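PDB 4G3V: transcriptional regulator nlh2 from Aquifex aeolicus, which probably controls transcription as a sigma-54 activator, its GAF domain, held here in an inactive state, regulating the rest of the protein. Local coordinates for residues L29-Y37 with A58-N66; L40-R50 with V126-K134. One frame throughout, in Å; residues are numbered along the deposited sequence. Where two conformers were deposited one is given.

Interaction 1 (L29-Y37 with A58-N66); sequences LKEVLKVLY and ASSYGYFLN
Lys-30 reaches from helix 25-40 to the backbone of strand 54-61, where its NZ donates to Ser-60 O at 2.7 Å. Its CG lies anti to the backbone N (chi1 -176°) and the chain bends at chi2, which carries CD and CE past Ser-59 and Ser-60 to that carbonyl. The Lys-30 side chain crosses that of Leu-65 at about a right angle, Leu-65 CD1 lying 3.3 Å from Lys-30 NZ. Leu-29 and Leu-33 do the apolar work on the same side of the helix. Leu-29 lays CB against Ser-59 CB at 3.6 Å, while Leu-33 sets CB 3.9 Å from Tyr-61 CB and slides CD1 over the Ser-60 backbone. At the exposed end the side chains of Tyr-37 and Tyr-61 cross at about a right angle although their ring planes are only 35° apart, an oblique pairing. Tyr-61 OH sits over one face of the Tyr-37 ring, offset toward its rim. This is helix-on-sheet packing within the GAF domain. The chemistry implies mainly apolar adhesion, with one lysine-to-carbonyl bond tying the side chain of a partly exposed residue to the strand.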
loop_
_atom_site.group_PDB
_atom_site.type_symbol
_atom_site.label_atom_id
_atom_site.label_comp_id
_atom_site.label_asym_id
_atom_site.label_seq_id
_atom_site.Cartn_x
_atom_site.Cartn_y
_atom_site.Cartn_z
ATOM N N LEU A 29 0.948 -15.856 3.588
ATOM C CA LEU A 29 -0.329 -15.569 2.936
ATOM C C LEU A 29 -1.484 -15.830 3.876
ATOM O O LEU A 29 -2.411 -15.032 3.961
ATOM C CB LEU A 29 -0.520 -16.410 1.683
ATOM C CG LEU A 29 0.515 -16.278 0.568
ATOM C CD1 LEU A 29 0.071 -17.093 -0.644
ATOM C CD2 LEU A 29 0.736 -14.829 0.201
ATOM N N LYS A 30 -1.426 -16.944 4.599
ATOM C CA LYS A 30 -2.473 -17.266 5.548
ATOM C C LYS A 30 -2.575 -16.191 6.624
ATOM O O LYS A 30 -3.674 -15.818 7.008
ATOM C CB LYS A 30 -2.217 -18.637 6.190
ATOM C CG LYS A 30 -3.310 -19.078 7.118
ATOM C CD LYS A 30 -4.584 -19.427 6.339
ATOM C CE LYS A 30 -5.656 -19.992 7.257
ATOM N NZ LYS A 30 -6.611 -20.839 6.515
ATOM N N GLU A 31 -1.436 -15.701 7.119
ATOM C CA GLU A 31 -1.454 -14.724 8.206
ATOM C C GLU A 31 -2.044 -13.399 7.707
ATOM O O GLU A 31 -2.750 -12.712 8.441
ATOM C CB GLU A 31 -0.059 -14.525 8.788
ATOM C CG GLU A 31 -0.019 -13.699 10.062
ATOM C CD GLU A 31 -0.565 -14.414 11.288
ATOM O OE1 GLU A 31 -0.940 -15.609 11.212
ATOM O OE2 GLU A 31 -0.609 -13.757 12.348
ATOM N N VAL A 32 -1.775 -13.041 6.454
ATOM C CA VAL A 32 -2.430 -11.870 5.865
ATOM C C VAL A 32 -3.965 -12.004 5.910
ATOM O O VAL A 32 -4.676 -11.077 6.325
ATOM C CB VAL A 32 -1.960 -11.638 4.420
ATOM C CG1 VAL A 32 -2.808 -10.548 3.719
ATOM C CG2 VAL A 32 -0.504 -11.260 4.407
ATOM N N LEU A 33 -4.487 -13.155 5.503
ATOM C CA LEU A 33 -5.932 -13.347 5.505
ATOM C C LEU A 33 -6.486 -13.352 6.926
ATOM O O LEU A 33 -7.597 -12.871 7.170
ATOM C CB LEU A 33 -6.311 -14.634 4.768
ATOM C CG LEU A 33 -5.882 -14.670 3.288
ATOM C CD1 LEU A 33 -6.381 -15.928 2.573
ATOM C CD2 LEU A 33 -6.359 -13.434 2.558
ATOM N N LYS A 34 -5.714 -13.887 7.865
ATOM C CA LYS A 34 -6.129 -13.904 9.257
ATOM C C LYS A 34 -6.257 -12.486 9.810
ATOM O O LYS A 34 -7.207 -12.176 10.533
ATOM C CB LYS A 34 -5.136 -14.710 10.098
ATOM C CG LYS A 34 -5.531 -14.859 11.549
ATOM C CD LYS A 34 -4.447 -15.587 12.336
ATOM C CE LYS A 34 -4.169 -16.969 11.778
ATOM N NZ LYS A 34 -3.065 -17.647 12.509
ATOM N N VAL A 35 -5.311 -11.616 9.471
ATOM C CA VAL A 35 -5.407 -10.244 9.970
ATOM C C VAL A 35 -6.511 -9.460 9.239
ATOM O O VAL A 35 -7.123 -8.563 9.816
ATOM C CB VAL A 35 -4.039 -9.480 10.018
ATOM C CG1 VAL A 35 -3.062 -10.201 10.955
ATOM C CG2 VAL A 35 -3.431 -9.326 8.674
ATOM N N LEU A 36 -6.801 -9.801 7.988
ATOM C CA LEU A 36 -7.949 -9.175 7.322
ATOM C C LEU A 36 -9.226 -9.499 8.084
ATOM O O LEU A 36 -10.133 -8.670 8.211
ATOM C CB LEU A 36 -8.071 -9.652 5.883
ATOM C CG LEU A 36 -7.126 -8.939 4.925
ATOM C CD1 LEU A 36 -7.270 -9.485 3.517
ATOM C CD2 LEU A 36 -7.421 -7.450 4.949
ATOM N N TYR A 37 -9.301 -10.713 8.595
ATOM C CA TYR A 37 -10.428 -11.084 9.431
ATOM C C TYR A 37 -10.393 -10.346 10.774
ATOM O O TYR A 37 -11.373 -9.728 11.183
ATOM C CB TYR A 37 -10.425 -12.586 9.665
ATOM C CG TYR A 37 -11.402 -13.009 10.715
ATOM C CD1 TYR A 37 -12.748 -13.115 10.427
ATOM C CD2 TYR A 37 -10.977 -13.306 11.998
ATOM C CE1 TYR A 37 -13.649 -13.507 11.394
ATOM C CE2 TYR A 37 -11.866 -13.696 12.965
ATOM C CZ TYR A 37 -13.192 -13.798 12.659
ATOM O OH TYR A 37 -14.055 -14.186 13.641
ATOM N N ALA A 58 -3.891 -20.516 -3.395
ATOM C CA ALA A 58 -2.680 -20.793 -2.634
ATOM C C ALA A 58 -2.943 -20.715 -1.136
ATOM O O ALA A 58 -2.308 -21.412 -0.344
ATOM C CB ALA A 58 -1.598 -19.803 -3.011
ATOM N N SER A 59 -3.861 -19.845 -0.746
ATOM C CA SER A 59 -4.218 -19.686 0.656
ATOM C C SER A 59 -5.670 -19.253 0.761
ATOM O O SER A 59 -6.208 -18.618 -0.149
ATOM C CB SER A 59 -3.316 -18.639 1.302
ATOM O OG SER A 59 -3.457 -18.659 2.703
ATOM N N SER A 60 -6.311 -19.586 1.872
ATOM C CA SER A 60 -7.728 -19.310 2.000
ATOM C C SER A 60 -8.112 -19.096 3.451
ATOM O O SER A 60 -7.364 -19.457 4.367
ATOM C CB SER A 60 -8.538 -20.465 1.413
ATOM O OG SER A 60 -8.243 -21.677 2.082
ATOM N N TYR A 61 -9.284 -18.510 3.657
ATOM C CA TYR A 61 -9.786 -18.283 5.002
ATOM C C TYR A 61 -11.304 -18.360 5.001
ATOM O O TYR A 61 -11.953 -17.850 4.086
ATOM C CB TYR A 61 -9.328 -16.921 5.521
ATOM C CG TYR A 61 -9.708 -16.683 6.964
ATOM C CD1 TYR A 61 -10.943 -16.142 7.290
ATOM C CD2 TYR A 61 -8.839 -17.004 7.997
ATOM C CE1 TYR A 61 -11.306 -15.926 8.595
ATOM C CE2 TYR A 61 -9.200 -16.797 9.322
ATOM C CZ TYR A 61 -10.438 -16.255 9.610
ATOM O OH TYR A 61 -10.825 -16.032 10.915
ATOM N N GLY A 62 -11.866 -18.993 6.030
ATOM C CA GLY A 62 -13.302 -19.186 6.112
ATOM C C GLY A 62 -13.823 -20.316 5.237
ATOM O O GLY A 62 -13.303 -21.424 5.237
ATOM N N TYR A 63 -14.857 -20.016 4.464
ATOM C CA TYR A 63 -15.543 -21.013 3.652
ATOM C C TYR A 63 -14.610 -21.695 2.658
ATOM O O TYR A 63 -14.797 -22.862 2.326
ATOM C CB TYR A 63 -16.709 -20.369 2.893
ATOM C CG TYR A 63 -17.435 -21.347 2.001
ATOM C CD1 TYR A 63 -18.446 -22.159 2.505
ATOM C CD2 TYR A 63 -17.095 -21.477 0.662
ATOM C CE1 TYR A 63 -19.106 -23.065 1.696
ATOM C CE2 TYR A 63 -17.749 -22.379 -0.155
ATOM C CZ TYR A 63 -18.754 -23.170 0.368
ATOM O OH TYR A 63 -19.413 -24.076 -0.435
ATOM N N PHE A 64 -13.606 -20.968 2.184
ATOM C CA PHE A 64 -12.688 -21.508 1.183
ATOM C C PHE A 64 -11.648 -22.476 1.745
ATOM O O PHE A 64 -10.885 -23.084 0.989
ATOM C CB PHE A 64 -11.997 -20.359 0.472
ATOM C CG PHE A 64 -12.942 -19.518 -0.312
ATOM C CD1 PHE A 64 -13.256 -19.850 -1.613
ATOM C CD2 PHE A 64 -13.543 -18.415 0.261
ATOM C CE1 PHE A 64 -14.141 -19.092 -2.338
ATOM C CE2 PHE A 64 -14.427 -17.648 -0.462
ATOM C CZ PHE A 64 -14.728 -17.986 -1.763
ATOM N N LEU A 65 -11.610 -22.626 3.062
ATOM C CA LEU A 65 -10.660 -23.547 3.657
ATOM C C LEU A 65 -10.825 -24.938 3.043
ATOM O O LEU A 65 -11.948 -25.421 2.882
ATOM C CB LEU A 65 -10.864 -23.627 5.162
ATOM C CG LEU A 65 -9.737 -24.346 5.906
ATOM C CD1 LEU A 65 -8.453 -23.530 5.840
ATOM C CD2 LEU A 65 -10.145 -24.591 7.339
ATOM N N ASN A 66 -9.702 -25.563 2.693
ATOM C CA ASN A 66 -9.693 -26.930 2.162
ATOM C C ASN A 66 -10.515 -27.088 0.889
ATOM O O ASN A 66 -11.207 -28.090 0.706
ATOM C CB ASN A 66 -10.185 -27.929 3.220
ATOM C CG ASN A 66 -9.247 -28.027 4.410
ATOM O OD1 ASN A 66 -8.024 -27.997 4.256
ATOM N ND2 ASN A 66 -9.815 -28.132 5.603
#

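Interaction 2 (L40-R50 with V126-K134); sequences LGVEHSFIAIR and VKGVITIFK
Arg-50 grips strand 125-135 twice: its N donates to Lys-127 O at 2.8 Å, from above the carbonyl plane, and its NH1 to Val-126 O at 2.7 Å, in the plane of both guanidinium and carbonyl. These bonds close one end of an antiparallel pair in the middle of the GAF sheet. With an alanine here, Val-126 O would probably lose its side-chain donor, leaving this end to the backbone bond on Lys-127 O. At the other end, Lys-134 bends at chi4 (66°) to bring NZ to Leu-40 O at 2.9 Å. Between the ends, paired bonds link Phe-46 with Thr-131 and Ala-48 with Val-129. Gly-128, in a classic beta bulge with Lys-127, passes so close to Ala-48 O that a CB would clash. On the face turned to helix 25-40, Ile-47 CG1 meets Ile-130 CG1 at 4.0 Å. Ahead of the strand, the Val-42 side chain crosses Ile-132 at about a right angle. On the other face, where Thr-131 OG1 bonds Thr-78, Phe-46 takes the cramped chi1 of 67°, runs alongside Thr-131 and turns a ring face to it: Thr-131 CB stands over that face in a CH-pi contact, 3.8 Å from the Phe-46 centroid.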
loop_
_atom_site.group_PDB
_atom_site.type_symbol
_atom_site.label_atom_id
_atom_site.label_comp_id
_atom_site.label_asym_id
_atom_site.label_seq_id
_atom_site.Cartn_x
_atom_site.Cartn_y
_atom_site.Cartn_z
ATOM N N LEU A 40 -10.362 -6.271 9.967
ATOM C CA LEU A 40 -11.393 -5.689 9.096
ATOM C C LEU A 40 -12.667 -6.513 8.923
ATOM O O LEU A 40 -13.557 -6.106 8.168
ATOM C CB LEU A 40 -10.813 -5.410 7.703
ATOM C CG LEU A 40 -9.671 -4.400 7.656
ATOM C CD1 LEU A 40 -9.289 -4.121 6.221
ATOM C CD2 LEU A 40 -10.060 -3.107 8.372
ATOM N N GLY A 41 -12.753 -7.664 9.585
ATOM C CA GLY A 41 -13.972 -8.457 9.598
ATOM C C GLY A 41 -14.239 -9.224 8.315
ATOM O O GLY A 41 -15.390 -9.553 7.996
ATOM N N VAL A 42 -13.186 -9.513 7.570
ATOM C CA VAL A 42 -13.329 -10.245 6.317
ATOM C C VAL A 42 -13.361 -11.731 6.614
ATOM O O VAL A 42 -12.327 -12.333 6.889
ATOM C CB VAL A 42 -12.174 -9.941 5.357
ATOM C CG1 VAL A 42 -12.254 -10.827 4.125
ATOM C CG2 VAL A 42 -12.188 -8.473 4.980
ATOM N N GLU A 43 -14.550 -12.322 6.547
ATOM C CA GLU A 43 -14.742 -13.688 7.022
ATOM C C GLU A 43 -14.415 -14.766 5.985
ATOM O O GLU A 43 -14.122 -15.896 6.348
ATOM C CB GLU A 43 -16.175 -13.851 7.557
ATOM C CG GLU A 43 -16.413 -13.103 8.885
ATOM C CD GLU A 43 -17.849 -12.615 9.062
ATOM O OE1 GLU A 43 -18.202 -11.578 8.460
ATOM O OE2 GLU A 43 -18.625 -13.252 9.806
ATOM N N HIS A 44 -14.459 -14.419 4.702
ATOM C CA HIS A 44 -14.142 -15.363 3.637
ATOM C C HIS A 44 -13.201 -14.716 2.630
ATOM O O HIS A 44 -13.470 -13.620 2.137
ATOM C CB HIS A 44 -15.416 -15.809 2.911
ATOM C CG HIS A 44 -16.517 -16.257 3.830
ATOM N ND1 HIS A 44 -16.575 -17.525 4.351
ATOM C CD2 HIS A 44 -17.596 -15.596 4.315
ATOM C CE1 HIS A 44 -17.651 -17.640 5.119
ATOM N NE2 HIS A 44 -18.288 -16.484 5.109
ATOM N N SER A 45 -12.116 -15.395 2.294
ATOM C CA SER A 45 -11.132 -14.802 1.399
ATOM C C SER A 45 -10.197 -15.849 0.855
ATOM O O SER A 45 -10.066 -16.934 1.426
ATOM C CB SER A 45 -10.294 -13.749 2.144
ATOM O OG SER A 45 -9.580 -14.346 3.214
ATOM N N PHE A 46 -9.532 -15.518 -0.246
ATOM C CA PHE A 46 -8.485 -16.369 -0.763
ATOM C C PHE A 46 -7.485 -15.557 -1.564
ATOM O O PHE A 46 -7.781 -14.456 -2.003
ATOM C CB PHE A 46 -9.057 -17.547 -1.581
ATOM C CG PHE A 46 -9.735 -17.153 -2.876
ATOM C CD1 PHE A 46 -8.993 -16.831 -4.001
ATOM C CD2 PHE A 46 -11.115 -17.151 -2.968
ATOM C CE1 PHE A 46 -9.627 -16.477 -5.206
ATOM C CE2 PHE A 46 -11.761 -16.811 -4.156
ATOM C CZ PHE A 46 -11.019 -16.477 -5.276
ATOM N N ILE A 47 -6.280 -16.103 -1.682
ATOM C CA ILE A 47 -5.246 -15.558 -2.534
ATOM C C ILE A 47 -4.943 -16.656 -3.539
ATOM O O ILE A 47 -4.630 -17.783 -3.152
ATOM C CB ILE A 47 -3.996 -15.165 -1.724
ATOM C CG1 ILE A 47 -4.342 -14.004 -0.795
ATOM C CG2 ILE A 47 -2.850 -14.798 -2.639
ATOM C CD1 ILE A 47 -3.317 -13.715 0.303
ATOM N N ALA A 48 -5.108 -16.340 -4.823
ATOM C CA ALA A 48 -4.844 -17.288 -5.898
ATOM C C ALA A 48 -3.599 -16.856 -6.661
ATOM O O ALA A 48 -3.358 -15.662 -6.862
ATOM C CB ALA A 48 -6.019 -17.370 -6.828
ATOM N N ILE A 49 -2.807 -17.837 -7.075
ATOM C CA ILE A 49 -1.535 -17.556 -7.706
ATOM C C ILE A 49 -1.466 -18.186 -9.083
ATOM O O ILE A 49 -2.010 -19.268 -9.314
ATOM C CB ILE A 49 -0.391 -18.089 -6.838
ATOM C CG1 ILE A 49 -0.431 -17.381 -5.487
ATOM C CG2 ILE A 49 0.941 -17.876 -7.529
ATOM C CD1 ILE A 49 0.510 -17.957 -4.445
ATOM N N ARG A 50 -0.780 -17.494 -9.986
ATOM C CA ARG A 50 -0.635 -17.934 -11.370
ATOM C C ARG A 50 0.347 -19.084 -11.493
ATOM O O ARG A 50 1.495 -18.979 -11.076
ATOM C CB ARG A 50 -0.140 -16.776 -12.217
ATOM C CG ARG A 50 -0.136 -17.034 -13.704
ATOM C CD ARG A 50 0.091 -15.707 -14.404
ATOM N NE ARG A 50 -0.144 -15.744 -15.839
ATOM C CZ ARG A 50 -0.386 -14.658 -16.574
ATOM N NH1 ARG A 50 -0.433 -13.459 -16.000
ATOM N NH2 ARG A 50 -0.592 -14.762 -17.880
ATOM N N VAL A 126 0.232 -9.577 -14.023
ATOM C CA VAL A 126 -0.592 -10.283 -13.028
ATOM C C VAL A 126 -0.008 -11.655 -12.662
ATOM O O VAL A 126 0.161 -12.538 -13.511
ATOM C CB VAL A 126 -2.039 -10.477 -13.505
ATOM C CG1 VAL A 126 -2.849 -11.210 -12.465
ATOM C CG2 VAL A 126 -2.690 -9.129 -13.850
ATOM N N LYS A 127 0.285 -11.829 -11.383
ATOM C CA LYS A 127 0.812 -13.084 -10.878
ATOM C C LYS A 127 -0.157 -13.740 -9.908
ATOM O O LYS A 127 0.080 -14.849 -9.450
ATOM C CB LYS A 127 2.138 -12.831 -10.170
ATOM C CG LYS A 127 3.196 -12.209 -11.050
ATOM C CD LYS A 127 3.488 -13.111 -12.220
ATOM C CE LYS A 127 4.906 -12.914 -12.738
ATOM N NZ LYS A 127 5.265 -13.965 -13.729
ATOM N N GLY A 128 -1.228 -13.033 -9.556
ATOM C CA GLY A 128 -2.240 -13.590 -8.681
ATOM C C GLY A 128 -3.404 -12.637 -8.478
ATOM O O GLY A 128 -3.454 -11.536 -9.050
ATOM N N VAL A 129 -4.360 -13.074 -7.672
ATOM C CA VAL A 129 -5.511 -12.239 -7.316
ATOM C C VAL A 129 -5.842 -12.483 -5.857
ATOM O O VAL A 129 -5.753 -13.622 -5.389
ATOM C CB VAL A 129 -6.755 -12.601 -8.172
ATOM C CG1 VAL A 129 -8.008 -11.862 -7.672
ATOM C CG2 VAL A 129 -6.478 -12.334 -9.666
ATOM N N ILE A 130 -6.184 -11.423 -5.124
ATOM C CA ILE A 130 -6.753 -11.608 -3.792
ATOM C C ILE A 130 -8.224 -11.262 -3.890
ATOM O O ILE A 130 -8.588 -10.214 -4.431
ATOM C CB ILE A 130 -6.048 -10.770 -2.714
ATOM C CG1 ILE A 130 -6.797 -10.873 -1.383
ATOM C CG2 ILE A 130 -5.903 -9.318 -3.135
ATOM C CD1 ILE A 130 -6.060 -10.225 -0.203
ATOM N N THR A 131 -9.061 -12.172 -3.392
ATOM C CA THR A 131 -10.506 -12.038 -3.459
ATOM C C THR A 131 -11.092 -12.143 -2.057
ATOM O O THR A 131 -10.764 -13.070 -1.299
ATOM C CB THR A 131 -11.104 -13.131 -4.335
ATOM O OG1 THR A 131 -10.626 -12.969 -5.679
ATOM C CG2 THR A 131 -12.637 -13.096 -4.310
ATOM N N ILE A 132 -11.958 -11.204 -1.714
ATOM C CA ILE A 132 -12.589 -11.209 -0.400
ATOM C C ILE A 132 -14.097 -11.047 -0.522
ATOM O O ILE A 132 -14.595 -10.467 -1.482
ATOM C CB ILE A 132 -12.021 -10.099 0.529
ATOM C CG1 ILE A 132 -12.464 -8.708 0.094
ATOM C CG2 ILE A 132 -10.500 -10.137 0.556
ATOM C CD1 ILE A 132 -13.652 -8.180 0.835
ATOM N N PHE A 133 -14.816 -11.568 0.463
ATOM C CA PHE A 133 -16.253 -11.404 0.541
ATOM C C PHE A 133 -16.574 -10.727 1.873
ATOM O O PHE A 133 -16.059 -11.128 2.925
ATOM C CB PHE A 133 -16.932 -12.766 0.487
ATOM C CG PHE A 133 -16.811 -13.455 -0.839
ATOM C CD1 PHE A 133 -15.687 -14.192 -1.147
ATOM C CD2 PHE A 133 -17.834 -13.370 -1.775
ATOM C CE1 PHE A 133 -15.572 -14.830 -2.364
ATOM C CE2 PHE A 133 -17.726 -13.998 -2.989
ATOM C CZ PHE A 133 -16.588 -14.738 -3.286
ATOM N N LYS A 134 -17.404 -9.698 1.842
ATOM C CA LYS A 134 -17.730 -8.978 3.053
ATOM C C LYS A 134 -19.049 -8.225 2.900
ATOM O O LYS A 134 -19.341 -7.698 1.833
ATOM C CB LYS A 134 -16.608 -7.997 3.379
ATOM C CG LYS A 134 -16.878 -7.134 4.606
ATOM C CD LYS A 134 -15.674 -6.254 4.909
ATOM C CE LYS A 134 -16.002 -5.189 5.935
ATOM N NZ LYS A 134 -16.315 -5.790 7.258
HETATM O O HOH W 1 -16.758 -10.997 5.601
#

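Strand 44-51 joins the two contacts: it pairs with 125-135 in interaction 2 and, on its other side, with 54-61, the strand that helix 25-40 covers in interaction 1. Backbone bonds between Tyr-61 N and Ser-45 O and between Ala-58 N and Ile-47 O probably stitch them together, and Phe-64 packs on Phe-133. Interaction 2 is the core contact, close to the centre of the chain, mostly buried and built on a ladder of backbone bonds. Interaction 1 is partly buried, smaller in area and made by side chains of the helix on the side chains and backbone of the strand, with exposed residues at its margin. Leu-33 serves both, touching Ser-45 and Ile-47 as well as strand 54-61.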